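Local coordinates for protein soluble epoxide hydrolase (Bacillus megaterium, PDB 4INZ) that is a soluble single-chain enzyme of the alpha/beta hydrolase fold, with a mixed beta sheet flanked by helices and a helical insertion, at residues N254-F259 with A282-Q287; L110-W115 with Q132-F137; Y143-E148 with P261-G266. The protein carries 1 engineered substitution. One frame throughout, in Å; residues are numbered along the deposited sequence.

Contact 1: residues N254-F259 with A282-Q287; sequences NQDPTF and ASHAPQ
The imidazole of His284 meets residues 254-259 along its rim: the carboxylate of Asp256 and the ring of Phe259 both lie at its edge, close to its plane. Phe259 answers with an edge of its own, bringing CE2 within 3.9 Å of His284 CE1, so neither ring lies on the other's face. Asp256 and His284 run side by side and point the same way, with carboxylate and ring planes 66° apart. His284 ND1 donates to Asp256 OD2 over 3.0 Å, and the bond is fairly straight (161° at the hydrogen). OD2 lies nearly in the imidazole plane, whereas ND1 approaches from above the carboxylate plane. The other oxygen, Asp256 OD1, takes the backbone N of Thr258 at 2.9 Å, closing an Asx turn, which should restrict rotation of the carboxylate. The Asp256 CG, anti to the backbone N (chi1 -171°), places the carboxylate between the two donors.

Further back, backbone Gln255 N donates to Ala282 O at 3.0 Å. Ser283 OG packs against Pro257 CD at 3.4 Å and makes a weak hydrogen bond to Gln255 O. Outside the two segments, the His284 ring also meets that of His113. An acid on the loop after strand 248-253, bonded to a histidine on the loop after strand 274-279, is the arrangement expected of the alpha/beta hydrolase fold.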
ATOM      1  N   ASN A 254      -8.478  10.128  -8.877  1.00 20.10           N
ATOM      2  CA  ASN A 254      -8.702   9.906 -10.305  1.00 24.31           C
ATOM      3  C   ASN A 254      -7.505  10.194 -11.209  1.00 26.35           C
ATOM      4  O   ASN A 254      -7.409   9.633 -12.306  1.00 29.29           O
ATOM      5  CB  ASN A 254      -9.919  10.700 -10.799  1.00 26.54           C
ATOM      6  CG  ASN A 254     -11.226  10.075 -10.379  1.00 29.10           C
ATOM      7  OD1 ASN A 254     -11.260   8.918  -9.964  1.00 27.83           O
ATOM      8  ND2 ASN A 254     -12.319  10.835 -10.496  1.00 32.39           N
ATOM      9  N   GLN A 255      -6.608  11.075 -10.771  1.00 24.30           N
ATOM     10  CA  GLN A 255      -5.513  11.524 -11.635  1.00 25.72           C
ATOM     11  C   GLN A 255      -4.289  10.609 -11.583  1.00 25.96           C
ATOM     12  O   GLN A 255      -3.274  10.875 -12.235  1.00 28.05           O
ATOM     13  CB  GLN A 255      -5.109  12.961 -11.296  1.00 27.20           C
ATOM     14  CG  GLN A 255      -6.240  13.961 -11.390  1.00 33.48           C
ATOM     15  CD  GLN A 255      -5.886  15.282 -10.730  1.00 43.42           C
ATOM     16  OE1 GLN A 255      -5.056  15.331  -9.817  1.00 47.89           O
ATOM     17  NE2 GLN A 255      -6.514  16.359 -11.185  1.00 45.90           N
ATOM     18  N   ASP A 256      -4.392   9.529 -10.813  1.00 24.36           N
ATOM     19  CA  ASP A 256      -3.297   8.574 -10.667  1.00 24.23           C
ATOM     20  C   ASP A 256      -2.798   8.069 -12.021  1.00 24.62           C
ATOM     21  O   ASP A 256      -3.553   7.458 -12.765  1.00 26.24           O
ATOM     22  CB  ASP A 256      -3.784   7.390  -9.842  1.00 20.80           C
ATOM     23  CG  ASP A 256      -2.668   6.455  -9.441  1.00 23.23           C
ATOM     24  OD1 ASP A 256      -1.508   6.646  -9.871  1.00 28.83           O
ATOM     25  OD2 ASP A 256      -2.964   5.507  -8.696  1.00 21.57           O
ATOM     26  N   PRO A 257      -1.515   8.301 -12.335  1.00 24.56           N
ATOM     27  CA  PRO A 257      -0.968   7.827 -13.613  1.00 28.29           C
ATOM     28  C   PRO A 257      -0.603   6.341 -13.611  1.00 29.82           C
ATOM     29  O   PRO A 257      -0.324   5.784 -14.673  1.00 31.73           O
ATOM     30  CB  PRO A 257       0.304   8.661 -13.771  1.00 30.51           C
ATOM     31  CG  PRO A 257       0.740   8.925 -12.365  1.00 27.98           C
ATOM     32  CD  PRO A 257      -0.538   9.104 -11.577  1.00 25.07           C
ATOM     33  N   THR A 258      -0.620   5.703 -12.445  1.00 28.38           N
ATOM     34  CA  THR A 258      -0.186   4.313 -12.314  0.59 27.67           C
ATOM     35  C   THR A 258      -1.342   3.315 -12.321  1.00 26.22           C
ATOM     36  O   THR A 258      -1.198   2.182 -12.771  1.00 27.81           O
ATOM     37  CB  THR A 258       0.618   4.123 -11.019  0.59 29.88           C
ATOM     38  OG1 THR A 258       1.753   4.997 -11.030  0.59 34.02           O
ATOM     39  CG2 THR A 258       1.090   2.688 -10.896  0.59 28.86           C
ATOM     40  N   PHE A 259      -2.486   3.730 -11.794  1.00 26.10           N
ATOM     41  CA  PHE A 259      -3.670   2.869 -11.783  1.00 25.86           C
ATOM     42  C   PHE A 259      -4.853   3.590 -12.423  1.00 25.25           C
ATOM     43  O   PHE A 259      -5.278   4.647 -11.957  1.00 27.38           O
ATOM     44  CB  PHE A 259      -4.009   2.406 -10.359  1.00 27.08           C
ATOM     45  CG  PHE A 259      -2.945   1.549  -9.738  1.00 26.58           C
ATOM     46  CD1 PHE A 259      -2.904   0.183  -9.979  1.00 26.97           C
ATOM     47  CD2 PHE A 259      -1.973   2.108  -8.926  1.00 28.17           C
ATOM     48  CE1 PHE A 259      -1.912  -0.605  -9.417  1.00 27.13           C
ATOM     49  CE2 PHE A 259      -0.983   1.322  -8.360  1.00 28.12           C
ATOM     50  CZ  PHE A 259      -0.949  -0.039  -8.611  1.00 27.53           C
ATOM     51  N   ALA A 282      -7.188  14.583  -6.871  1.00 22.87           N
ATOM     52  CA  ALA A 282      -6.071  13.870  -6.266  1.00 20.30           C
ATOM     53  C   ALA A 282      -5.505  12.835  -7.214  1.00 20.88           C
ATOM     54  O   ALA A 282      -6.216  12.282  -8.059  1.00 23.36           O
ATOM     55  CB  ALA A 282      -6.478  13.217  -4.980  1.00 18.97           C
ATOM     56  N   SER A 283      -4.218  12.568  -7.048  1.00 18.87           N
ATOM     57  CA  SER A 283      -3.513  11.619  -7.884  1.00 19.02           C
ATOM     58  C   SER A 283      -3.302  10.329  -7.097  1.00 18.71           C
ATOM     59  O   SER A 283      -4.228   9.822  -6.470  1.00 19.79           O
ATOM     60  CB  SER A 283      -2.183  12.221  -8.346  1.00 21.73           C
ATOM     61  OG  SER A 283      -1.549  11.399  -9.312  1.00 25.19           O
ATOM     62  N   HIS A 284      -2.080   9.815  -7.109  1.00 20.17           N
ATOM     63  CA  HIS A 284      -1.789   8.477  -6.589  1.00 19.95           C
ATOM     64  C   HIS A 284      -2.031   8.269  -5.088  1.00 17.30           C
ATOM     65  O   HIS A 284      -2.297   7.142  -4.639  1.00 18.15           O
ATOM     66  CB  HIS A 284      -0.332   8.113  -6.908  1.00 22.35           C
ATOM     67  CG  HIS A 284       0.054   6.732  -6.482  1.00 23.56           C
ATOM     68  ND1 HIS A 284      -0.491   5.599  -7.045  1.00 24.87           N
ATOM     69  CD2 HIS A 284       0.942   6.302  -5.552  1.00 22.93           C
ATOM     70  CE1 HIS A 284       0.040   4.529  -6.477  1.00 25.09           C
ATOM     71  NE2 HIS A 284       0.915   4.928  -5.570  1.00 24.68           N
ATOM     72  N   ALA A 285      -1.910   9.334  -4.309  1.00 17.20           N
ATOM     73  CA  ALA A 285      -1.900   9.197  -2.847  1.00 16.76           C
ATOM     74  C   ALA A 285      -2.830  10.189  -2.147  1.00 16.38           C
ATOM     75  O   ALA A 285      -2.380  11.129  -1.478  1.00 15.26           O
ATOM     76  CB  ALA A 285      -0.484   9.335  -2.317  1.00 19.24           C
ATOM     77  N   PRO A 286      -4.142   9.967  -2.281  1.00 16.67           N
ATOM     78  CA  PRO A 286      -5.139  10.878  -1.708  1.00 16.39           C
ATOM     79  C   PRO A 286      -4.925  11.110  -0.218  1.00 15.90           C
ATOM     80  O   PRO A 286      -5.219  12.191   0.271  1.00 15.94           O
ATOM     81  CB  PRO A 286      -6.456  10.128  -1.914  1.00 17.66           C
ATOM     82  CG  PRO A 286      -6.209   9.236  -3.094  1.00 18.36           C
ATOM     83  CD  PRO A 286      -4.760   8.816  -2.961  1.00 18.30           C
ATOM     84  N   GLN A 287      -4.430  10.107   0.495  1.00 15.39           N
ATOM     85  CA  GLN A 287      -4.387  10.205   1.945  1.00 15.44           C
ATOM     86  C   GLN A 287      -3.580  11.406   2.444  1.00 17.06           C
ATOM     87  O   GLN A 287      -3.925  11.985   3.476  1.00 17.20           O
ATOM     88  CB  GLN A 287      -3.937   8.886   2.599  1.00 14.75           C
ATOM     89  CG  GLN A 287      -2.482   8.489   2.374  1.00 16.42           C
ATOM     90  CD  GLN A 287      -2.280   7.657   1.123  1.00 19.26           C
ATOM     91  OE1 GLN A 287      -2.896   7.917   0.087  1.00 19.84           O
ATOM     92  NE2 GLN A 287      -1.420   6.636   1.216  1.00 18.33           N
TER

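Contact 2: residues L110-W115 with Q132-F137; sequences LVVHDW and QKLIAF
Phe137 turns the edge of its ring toward the neighbouring strand: CE2 is 3.6 Å from Val111 CG1, and Val112 O also lies near the ring plane. With CG anti to the carbonyl carbon (chi1 -66°), the ring lies beside the backbone N and presents its edge to Val111 and Val112. Its side chain crosses that of His113 at about a right angle. Val111 and Ile135 pair on this face of the sheet, with Val111 CG1 at 4.2 Å from Ile135 CB. Met298 and Val294 of helix 291-303 pack on Ile135 and Phe137.

The segments are adjacent parallel strands; the axes of strands 110-112 and 133-137 approach to 4.8 Å, and their N-to-C directions differ by 9°. Joined by helix 115-126, they form a beta-alpha-beta unit of the central sheet. Backbone bonds pass back and forth: Leu110 N to Lys133 O, Ile135 N to Leu110 O, Val112 N to Ile135 O, and Phe137 N to Val112 O at 2.8 Å. The positive phi of Asp114 (59°), just ahead of the helix, is consistent with the tight strand-turn-helix elbow of this fold.

On the opposite face Leu110 and Leu134 lie side by side, pointing the same way. Leu134 CD1 touches Leu110 CB at 4.0 Å and reaches Val112 CG2 at 4.1 Å. Val112 CG2 also meets Ala136 CB at 3.8 Å, and Trp121 of the connecting helix packs over Leu134 and Ala136.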
ATOM      1  N   LEU A 110      -8.243  -2.384   8.465  1.00 20.70           N
ATOM      2  CA  LEU A 110      -7.034  -2.387   7.647  1.00 19.38           C
ATOM      3  C   LEU A 110      -7.100  -1.296   6.574  1.00 18.80           C
ATOM      4  O   LEU A 110      -8.044  -1.249   5.777  1.00 21.70           O
ATOM      5  CB  LEU A 110      -6.849  -3.760   6.996  1.00 19.35           C
ATOM      6  CG  LEU A 110      -5.491  -4.032   6.349  1.00 21.32           C
ATOM      7  CD1 LEU A 110      -4.396  -3.988   7.403  1.00 23.08           C
ATOM      8  CD2 LEU A 110      -5.495  -5.382   5.630  1.00 21.87           C
ATOM      9  N   VAL A 111      -6.096  -0.421   6.555  1.00 17.62           N
ATOM     10  CA  VAL A 111      -6.074   0.732   5.644  1.00 16.77           C
ATOM     11  C   VAL A 111      -4.846   0.625   4.744  1.00 16.98           C
ATOM     12  O   VAL A 111      -3.724   0.539   5.238  1.00 19.42           O
ATOM     13  CB  VAL A 111      -6.012   2.047   6.439  1.00 17.57           C
ATOM     14  CG1 VAL A 111      -6.179   3.258   5.505  1.00 17.76           C
ATOM     15  CG2 VAL A 111      -7.077   2.043   7.516  1.00 18.89           C
ATOM     16  N   VAL A 112      -5.047   0.615   3.431  1.00 15.24           N
ATOM     17  CA  VAL A 112      -3.977   0.157   2.540  1.00 16.89           C
ATOM     18  C   VAL A 112      -3.825   0.997   1.278  1.00 17.06           C
ATOM     19  O   VAL A 112      -4.783   1.615   0.823  1.00 17.66           O
ATOM     20  CB  VAL A 112      -4.192  -1.323   2.139  1.00 18.19           C
ATOM     21  CG1 VAL A 112      -4.268  -2.207   3.387  1.00 18.89           C
ATOM     22  CG2 VAL A 112      -5.459  -1.475   1.307  1.00 18.63           C
ATOM     23  N   HIS A 113      -2.618   0.990   0.711  1.00 16.00           N
ATOM     24  CA  HIS A 113      -2.282   1.826  -0.443  1.00 16.96           C
ATOM     25  C   HIS A 113      -1.165   1.158  -1.255  1.00 18.32           C
ATOM     26  O   HIS A 113      -0.203   0.648  -0.680  1.00 18.96           O
ATOM     27  CB  HIS A 113      -1.822   3.202   0.067  1.00 16.49           C
ATOM     28  CG  HIS A 113      -1.309   4.128  -0.988  1.00 17.10           C
ATOM     29  ND1 HIS A 113      -2.061   4.525  -2.079  1.00 20.04           N
ATOM     30  CD2 HIS A 113      -0.131   4.791  -1.084  1.00 14.49           C
ATOM     31  CE1 HIS A 113      -1.357   5.370  -2.812  1.00 16.89           C
ATOM     32  NE2 HIS A 113      -0.180   5.544  -2.232  1.00 22.03           N
ATOM     33  N   ASP A 114      -1.316   1.135  -2.578  1.00 18.85           N
ATOM     34  CA  ASP A 114      -0.242   0.728  -3.497  1.00 21.25           C
ATOM     35  C   ASP A 114       0.211  -0.713  -3.194  1.00 20.36           C
ATOM     36  O   ASP A 114      -0.630  -1.613  -3.150  1.00 20.66           O
ATOM     37  CB  ASP A 114       0.909   1.752  -3.445  1.00 21.60           C
ATOM     38  CG  ASP A 114       1.931   1.565  -4.558  1.00 24.31           C
ATOM     39  OD1 ASP A 114       1.705   2.078  -5.684  1.00 28.60           O
ATOM     40  OD2 ASP A 114       2.969   0.921  -4.305  1.00 21.92           O
ATOM     41  N   TRP A 115       1.507  -0.949  -2.968  1.00 20.12           N
ATOM     42  CA  TRP A 115       1.947  -2.299  -2.592  1.00 19.71           C
ATOM     43  C   TRP A 115       1.225  -2.771  -1.330  1.00 18.51           C
ATOM     44  O   TRP A 115       0.912  -3.954  -1.188  1.00 20.90           O
ATOM     45  CB  TRP A 115       3.475  -2.388  -2.397  1.00 18.99           C
ATOM     46  CG  TRP A 115       4.158  -3.137  -3.507  1.00 19.57           C
ATOM     47  CD1 TRP A 115       4.933  -2.610  -4.502  1.00 21.58           C
ATOM     48  CD2 TRP A 115       4.100  -4.548  -3.751  1.00 21.68           C
ATOM     49  NE1 TRP A 115       5.367  -3.607  -5.346  1.00 21.65           N
ATOM     50  CE2 TRP A 115       4.867  -4.805  -4.909  1.00 23.00           C
ATOM     51  CE3 TRP A 115       3.477  -5.619  -3.101  1.00 22.42           C
ATOM     52  CZ2 TRP A 115       5.022  -6.090  -5.433  1.00 23.72           C
ATOM     53  CZ3 TRP A 115       3.638  -6.899  -3.622  1.00 26.11           C
ATOM     54  CH2 TRP A 115       4.401  -7.120  -4.776  1.00 26.47           C
ATOM     55  N   GLN A 132     -11.895  -6.452  10.219  1.00 28.64           N
ATOM     56  CA  GLN A 132     -13.243  -5.965  10.496  1.00 28.06           C
ATOM     57  C   GLN A 132     -13.786  -5.171   9.315  1.00 28.18           C
ATOM     58  O   GLN A 132     -14.918  -5.377   8.865  1.00 28.46           O
ATOM     59  CB  GLN A 132     -13.240  -5.073  11.734  1.00 29.55           C
ATOM     60  CG  GLN A 132     -12.689  -5.737  12.978  1.00 33.59           C
ATOM     61  CD  GLN A 132     -12.488  -4.747  14.100  1.00 39.78           C
ATOM     62  OE1 GLN A 132     -12.118  -5.118  15.212  1.00 44.31           O
ATOM     63  NE2 GLN A 132     -12.732  -3.472  13.814  1.00 42.15           N
ATOM     64  N   LYS A 133     -12.968  -4.243   8.834  1.00 25.61           N
ATOM     65  CA  LYS A 133     -13.315  -3.422   7.686  1.00 26.13           C
ATOM     66  C   LYS A 133     -12.033  -3.108   6.939  1.00 24.68           C
ATOM     67  O   LYS A 133     -10.958  -3.028   7.544  1.00 23.60           O
ATOM     68  CB  LYS A 133     -13.970  -2.109   8.123  1.00 27.36           C
ATOM     69  CG  LYS A 133     -15.294  -2.247   8.860  1.00 29.88           C
ATOM     70  CD  LYS A 133     -15.928  -0.873   9.035  1.00 33.02           C
ATOM     71  CE  LYS A 133     -17.328  -0.966   9.599  1.00 38.19           C
ATOM     72  NZ  LYS A 133     -17.297  -1.362  11.015  1.00 41.11           N
ATOM     73  N   LEU A 134     -12.153  -2.919   5.631  1.00 23.45           N
ATOM     74  CA  LEU A 134     -11.011  -2.606   4.783  1.00 21.57           C
ATOM     75  C   LEU A 134     -11.203  -1.251   4.118  1.00 21.11           C
ATOM     76  O   LEU A 134     -12.258  -0.987   3.534  1.00 20.23           O
ATOM     77  CB  LEU A 134     -10.837  -3.683   3.710  1.00 20.39           C
ATOM     78  CG  LEU A 134      -9.735  -3.440   2.682  1.00 19.72           C
ATOM     79  CD1 LEU A 134      -8.367  -3.537   3.347  1.00 20.18           C
ATOM     80  CD2 LEU A 134      -9.852  -4.439   1.517  1.00 21.87           C
ATOM     81  N   ILE A 135     -10.187  -0.395   4.219  1.00 18.22           N
ATOM     82  CA  ILE A 135     -10.188   0.877   3.513  1.00 16.62           C
ATOM     83  C   ILE A 135      -9.018   0.861   2.547  1.00 17.62           C
ATOM     84  O   ILE A 135      -7.857   0.803   2.965  1.00 18.71           O
ATOM     85  CB  ILE A 135     -10.047   2.063   4.482  1.00 16.16           C
ATOM     86  CG1 ILE A 135     -11.176   2.036   5.516  1.00 18.59           C
ATOM     87  CG2 ILE A 135     -10.032   3.381   3.709  1.00 17.13           C
ATOM     88  CD1 ILE A 135     -11.109   3.161   6.542  1.00 18.16           C
ATOM     89  N   ALA A 136      -9.326   0.878   1.252  1.00 17.10           N
ATOM     90  CA  ALA A 136      -8.295   0.750   0.230  1.00 15.38           C
ATOM     91  C   ALA A 136      -8.179   2.014  -0.611  1.00 16.97           C
ATOM     92  O   ALA A 136      -9.178   2.504  -1.139  1.00 18.41           O
ATOM     93  CB  ALA A 136      -8.594  -0.438  -0.662  1.00 18.89           C
ATOM     94  N   PHE A 137      -6.953   2.523  -0.733  1.00 17.09           N
ATOM     95  CA  PHE A 137      -6.641   3.641  -1.625  1.00 16.59           C
ATOM     96  C   PHE A 137      -6.086   3.109  -2.950  1.00 18.31           C
ATOM     97  O   PHE A 137      -6.065   1.901  -3.175  1.00 19.48           O
ATOM     98  CB  PHE A 137      -5.634   4.599  -0.953  1.00 16.40           C
ATOM     99  CG  PHE A 137      -6.191   5.306   0.249  1.00 14.15           C
ATOM    100  CD1 PHE A 137      -6.664   6.614   0.145  1.00 16.17           C
ATOM    101  CD2 PHE A 137      -6.256   4.666   1.486  1.00 16.45           C
ATOM    102  CE1 PHE A 137      -7.192   7.272   1.259  1.00 18.10           C
ATOM    103  CE2 PHE A 137      -6.792   5.313   2.599  1.00 17.04           C
ATOM    104  CZ  PHE A 137      -7.256   6.617   2.491  1.00 17.26           C
TER

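Contact 3: residues Y143-E148 with P261-G266; sequences YTFMRE and PENLDG
The helical turn 143-148 lies against a short 3-10 turn at 261-264, nearest at Thr144 and Asn263, whose CA atoms are 5.5 Å apart. Thr144 OG1 donates to Asn263 O at 2.7 Å, arriving in the carbonyl plane on a lone pair. The hydroxyl sits between the backbone N and the carbonyl carbon of Thr144 (chi1 65°), which turns it to the 3-10 segment. Water 1 donates both to Thr144 OG1 and to Asn263 OD1, adding a second link. Asn263 OD1 also lies at the edge of the Phe145 ring, 3.5 Å from Phe145 CD1, while Asn263 ND2 donates to Met260 O.

Helix 142-151 follows strand 131-137 and opens the mostly helical stretch before strand 248-253. This is consistent with the cap inserted at that point in epoxide hydrolases of the alpha/beta hydrolase fold, and the contact joins helix 142-151 to the loop after strand 248-253.

Arg147, its chain bent at chi3 (60°), grips Asp265 O end-on with two nitrogens, NH1 and NH2, each at 2.9 Å from that oxygen. The carbonyl oxygen lies almost in the guanidinium plane. Along another edge, Arg147 NE and NH2 both bond to Glu148 OE2 in a side-on salt bridge, approaching from opposite faces of the carboxylate plane; NE is 2.8 Å from OE2. Thr144 CB packs on one guanidinium face. Glu148 OE1 rests 3.3 Å from Glu262 CB, and both carboxylates also accept from Asn152.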
ATOM      1  N   TYR A 143      -8.427  -9.076  -8.473  1.00 26.92           N
ATOM      2  CA  TYR A 143      -9.074  -9.595  -9.678  1.00 27.82           C
ATOM      3  C   TYR A 143      -9.219  -8.557 -10.784  1.00 27.87           C
ATOM      4  O   TYR A 143      -8.886  -8.832 -11.938  1.00 27.51           O
ATOM      5  CB  TYR A 143     -10.429 -10.233  -9.350  1.00 28.39           C
ATOM      6  CG  TYR A 143     -10.311 -11.532  -8.584  1.00 29.54           C
ATOM      7  CD1 TYR A 143     -10.293 -11.542  -7.195  1.00 29.13           C
ATOM      8  CD2 TYR A 143     -10.198 -12.750  -9.253  1.00 29.18           C
ATOM      9  CE1 TYR A 143     -10.175 -12.724  -6.488  1.00 30.12           C
ATOM     10  CE2 TYR A 143     -10.083 -13.938  -8.557  1.00 30.13           C
ATOM     11  CZ  TYR A 143     -10.072 -13.921  -7.176  1.00 30.97           C
ATOM     12  OH  TYR A 143      -9.959 -15.103  -6.479  1.00 33.08           O
ATOM     13  N   THR A 144      -9.713  -7.369 -10.448  1.00 27.47           N
ATOM     14  CA  THR A 144      -9.893  -6.356 -11.476  1.00 26.66           C
ATOM     15  C   THR A 144      -8.562  -5.911 -12.075  1.00 26.06           C
ATOM     16  O   THR A 144      -8.503  -5.543 -13.246  1.00 28.79           O
ATOM     17  CB  THR A 144     -10.708  -5.128 -10.990  1.00 26.24           C
ATOM     18  OG1 THR A 144      -9.983  -4.426  -9.969  1.00 26.56           O
ATOM     19  CG2 THR A 144     -12.079  -5.561 -10.462  1.00 26.39           C
ATOM     20  N   PHE A 145      -7.489  -5.950 -11.285  1.00 24.96           N
ATOM     21  CA  PHE A 145      -6.196  -5.518 -11.809  1.00 24.62           C
ATOM     22  C   PHE A 145      -5.708  -6.415 -12.938  1.00 25.94           C
ATOM     23  O   PHE A 145      -5.194  -5.933 -13.949  1.00 25.54           O
ATOM     24  CB  PHE A 145      -5.126  -5.444 -10.720  1.00 26.08           C
ATOM     25  CG  PHE A 145      -3.814  -4.916 -11.218  1.00 27.33           C
ATOM     26  CD1 PHE A 145      -3.722  -3.624 -11.721  1.00 27.27           C
ATOM     27  CD2 PHE A 145      -2.672  -5.702 -11.191  1.00 27.68           C
ATOM     28  CE1 PHE A 145      -2.518  -3.127 -12.180  1.00 27.40           C
ATOM     29  CE2 PHE A 145      -1.465  -5.206 -11.651  1.00 29.73           C
ATOM     30  CZ  PHE A 145      -1.390  -3.920 -12.150  1.00 29.41           C
ATOM     31  N   MET A 146      -5.851  -7.724 -12.764  1.00 26.33           N
ATOM     32  CA  MET A 146      -5.475  -8.656 -13.822  1.00 27.94           C
ATOM     33  C   MET A 146      -6.352  -8.442 -15.056  1.00 28.77           C
ATOM     34  O   MET A 146      -5.876  -8.497 -16.187  1.00 28.44           O
ATOM     35  CB  MET A 146      -5.573 -10.098 -13.334  1.00 28.38           C
ATOM     36  CG  MET A 146      -4.616 -10.409 -12.200  1.00 30.76           C
ATOM     37  SD  MET A 146      -2.871 -10.190 -12.636  1.00 29.72           S
ATOM     38  CE  MET A 146      -2.616 -11.590 -13.744  1.00 30.48           C
ATOM     39  N   ARG A 147      -7.636  -8.181 -14.831  1.00 27.19           N
ATOM     40  CA  ARG A 147      -8.540  -7.889 -15.935  1.00 28.33           C
ATOM     41  C   ARG A 147      -8.041  -6.696 -16.758  1.00 29.34           C
ATOM     42  O   ARG A 147      -8.043  -6.728 -17.986  1.00 29.21           O
ATOM     43  CB  ARG A 147      -9.945  -7.614 -15.406  1.00 28.57           C
ATOM     44  CG  ARG A 147     -11.009  -7.428 -16.479  1.00 29.05           C
ATOM     45  CD  ARG A 147     -12.280  -6.878 -15.862  1.00 27.99           C
ATOM     46  NE  ARG A 147     -12.041  -5.583 -15.233  1.00 29.31           N
ATOM     47  CZ  ARG A 147     -12.827  -5.034 -14.313  1.00 30.57           C
ATOM     48  NH1 ARG A 147     -13.913  -5.673 -13.895  1.00 32.59           N
ATOM     49  NH2 ARG A 147     -12.521  -3.845 -13.801  1.00 29.35           N
ATOM     50  N   GLU A 148      -7.614  -5.638 -16.080  1.00 29.77           N
ATOM     51  CA  GLU A 148      -7.157  -4.440 -16.779  1.00 28.30           C
ATOM     52  C   GLU A 148      -5.799  -4.639 -17.457  1.00 28.71           C
ATOM     53  O   GLU A 148      -5.573  -4.134 -18.556  1.00 28.30           O
ATOM     54  CB  GLU A 148      -7.140  -3.232 -15.840  1.00 26.83           C
ATOM     55  CG  GLU A 148      -8.495  -2.949 -15.203  1.00 29.22           C
ATOM     56  CD  GLU A 148      -9.599  -2.709 -16.236  1.00 31.60           C
ATOM     57  OE1 GLU A 148      -9.347  -1.992 -17.230  1.00 30.76           O
ATOM     58  OE2 GLU A 148     -10.717  -3.239 -16.053  1.00 32.76           O
ATOM     59  N   PRO A 261      -8.716   4.389 -13.885  1.00 26.68           N
ATOM     60  CA  PRO A 261     -10.017   4.366 -13.212  1.00 25.47           C
ATOM     61  C   PRO A 261     -10.777   3.057 -13.417  1.00 25.33           C
ATOM     62  O   PRO A 261     -11.571   2.687 -12.550  1.00 24.34           O
ATOM     63  CB  PRO A 261     -10.777   5.522 -13.882  1.00 28.61           C
ATOM     64  CG  PRO A 261      -9.718   6.433 -14.378  1.00 30.73           C
ATOM     65  CD  PRO A 261      -8.578   5.548 -14.785  1.00 29.04           C
ATOM     66  N   GLU A 262     -10.548   2.372 -14.538  1.00 25.71           N
ATOM     67  CA  GLU A 262     -11.300   1.152 -14.851  1.00 25.81           C
ATOM     68  C   GLU A 262     -11.044   0.010 -13.864  1.00 24.87           C
ATOM     69  O   GLU A 262     -11.770  -0.984 -13.858  1.00 25.92           O
ATOM     70  CB  GLU A 262     -11.033   0.683 -16.284  1.00 27.15           C
ATOM     71  CG  GLU A 262     -11.617   1.588 -17.360  1.00 30.08           C
ATOM     72  CD  GLU A 262     -10.773   2.822 -17.613  1.00 32.97           C
ATOM     73  OE1 GLU A 262      -9.606   2.851 -17.168  1.00 32.89           O
ATOM     74  OE2 GLU A 262     -11.277   3.767 -18.254  1.00 37.50           O
ATOM     75  N   ASN A 263     -10.014   0.149 -13.031  1.00 23.52           N
ATOM     76  CA  ASN A 263      -9.764  -0.838 -11.988  1.00 22.42           C
ATOM     77  C   ASN A 263     -10.968  -0.975 -11.069  1.00 23.13           C
ATOM     78  O   ASN A 263     -11.139  -1.992 -10.403  1.00 24.01           O
ATOM     79  CB  ASN A 263      -8.515  -0.468 -11.180  1.00 22.99           C
ATOM     80  CG  ASN A 263      -7.240  -0.816 -11.906  1.00 24.06           C
ATOM     81  OD1 ASN A 263      -6.801  -1.960 -11.878  1.00 26.23           O
ATOM     82  ND2 ASN A 263      -6.646   0.165 -12.575  1.00 23.93           N
ATOM     83  N   LEU A 264     -11.811   0.055 -11.048  1.00 22.89           N
ATOM     84  CA  LEU A 264     -12.957   0.077 -10.151  1.00 22.54           C
ATOM     85  C   LEU A 264     -14.231  -0.448 -10.801  1.00 25.79           C
ATOM     86  O   LEU A 264     -15.220  -0.701 -10.111  1.00 26.82           O
ATOM     87  CB  LEU A 264     -13.198   1.495  -9.642  1.00 24.46           C
ATOM     88  CG  LEU A 264     -12.004   2.039  -8.857  1.00 28.65           C
ATOM     89  CD1 LEU A 264     -12.361   3.381  -8.259  1.00 31.42           C
ATOM     90  CD2 LEU A 264     -11.621   1.048  -7.774  1.00 30.74           C
ATOM     91  N   ASP A 265     -14.205  -0.603 -12.120  1.00 27.01           N
ATOM     92  CA  ASP A 265     -15.366  -1.111 -12.847  1.00 27.52           C
ATOM     93  C   ASP A 265     -15.763  -2.502 -12.358  1.00 29.18           C
ATOM     94  O   ASP A 265     -14.945  -3.429 -12.355  1.00 27.90           O
ATOM     95  CB  ASP A 265     -15.090  -1.164 -14.353  1.00 29.33           C
ATOM     96  CG  ASP A 265     -14.900   0.213 -14.971  1.00 30.23           C
ATOM     97  OD1 ASP A 265     -15.238   1.221 -14.316  1.00 31.20           O
ATOM     98  OD2 ASP A 265     -14.422   0.282 -16.124  1.00 29.87           O
ATOM     99  N   GLY A 266     -17.019  -2.643 -11.946  1.00 30.18           N
ATOM    100  CA  GLY A 266     -17.562  -3.932 -11.560  1.00 30.84           C
ATOM    101  C   GLY A 266     -16.898  -4.554 -10.345  1.00 31.25           C
ATOM    102  O   GLY A 266     -16.997  -5.761 -10.122  1.00 31.62           O
TER
HETATM  103  O   HOH W   1      -7.569  -3.204  -9.519  1.00 23.61           O
HETATM  104  O   HOH W   2     -13.440  -2.048 -17.404  1.00 51.59           O

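From the N terminus, contact 2 comes first and closes a short loop, largely helix 115-126, between two central strands. It is complete before the others begin. Residues 143-148 then open contact 3, and residues 254-259 open contact 1. Residues 261-266 close the first of these, spanning a long, mainly helical excursion, and 282-287 close the second across strand 274-279, so contacts 1 and 3 cross. They touch where Phe259 CE1 packs 3.8 Å from Phe145 CE1. Contacts 1 and 2 also touch, His284 NE2 lying 3.0 Å from Asp114 OD1. Together they tie the sheet core, the loops following two later strands and helix 142-151.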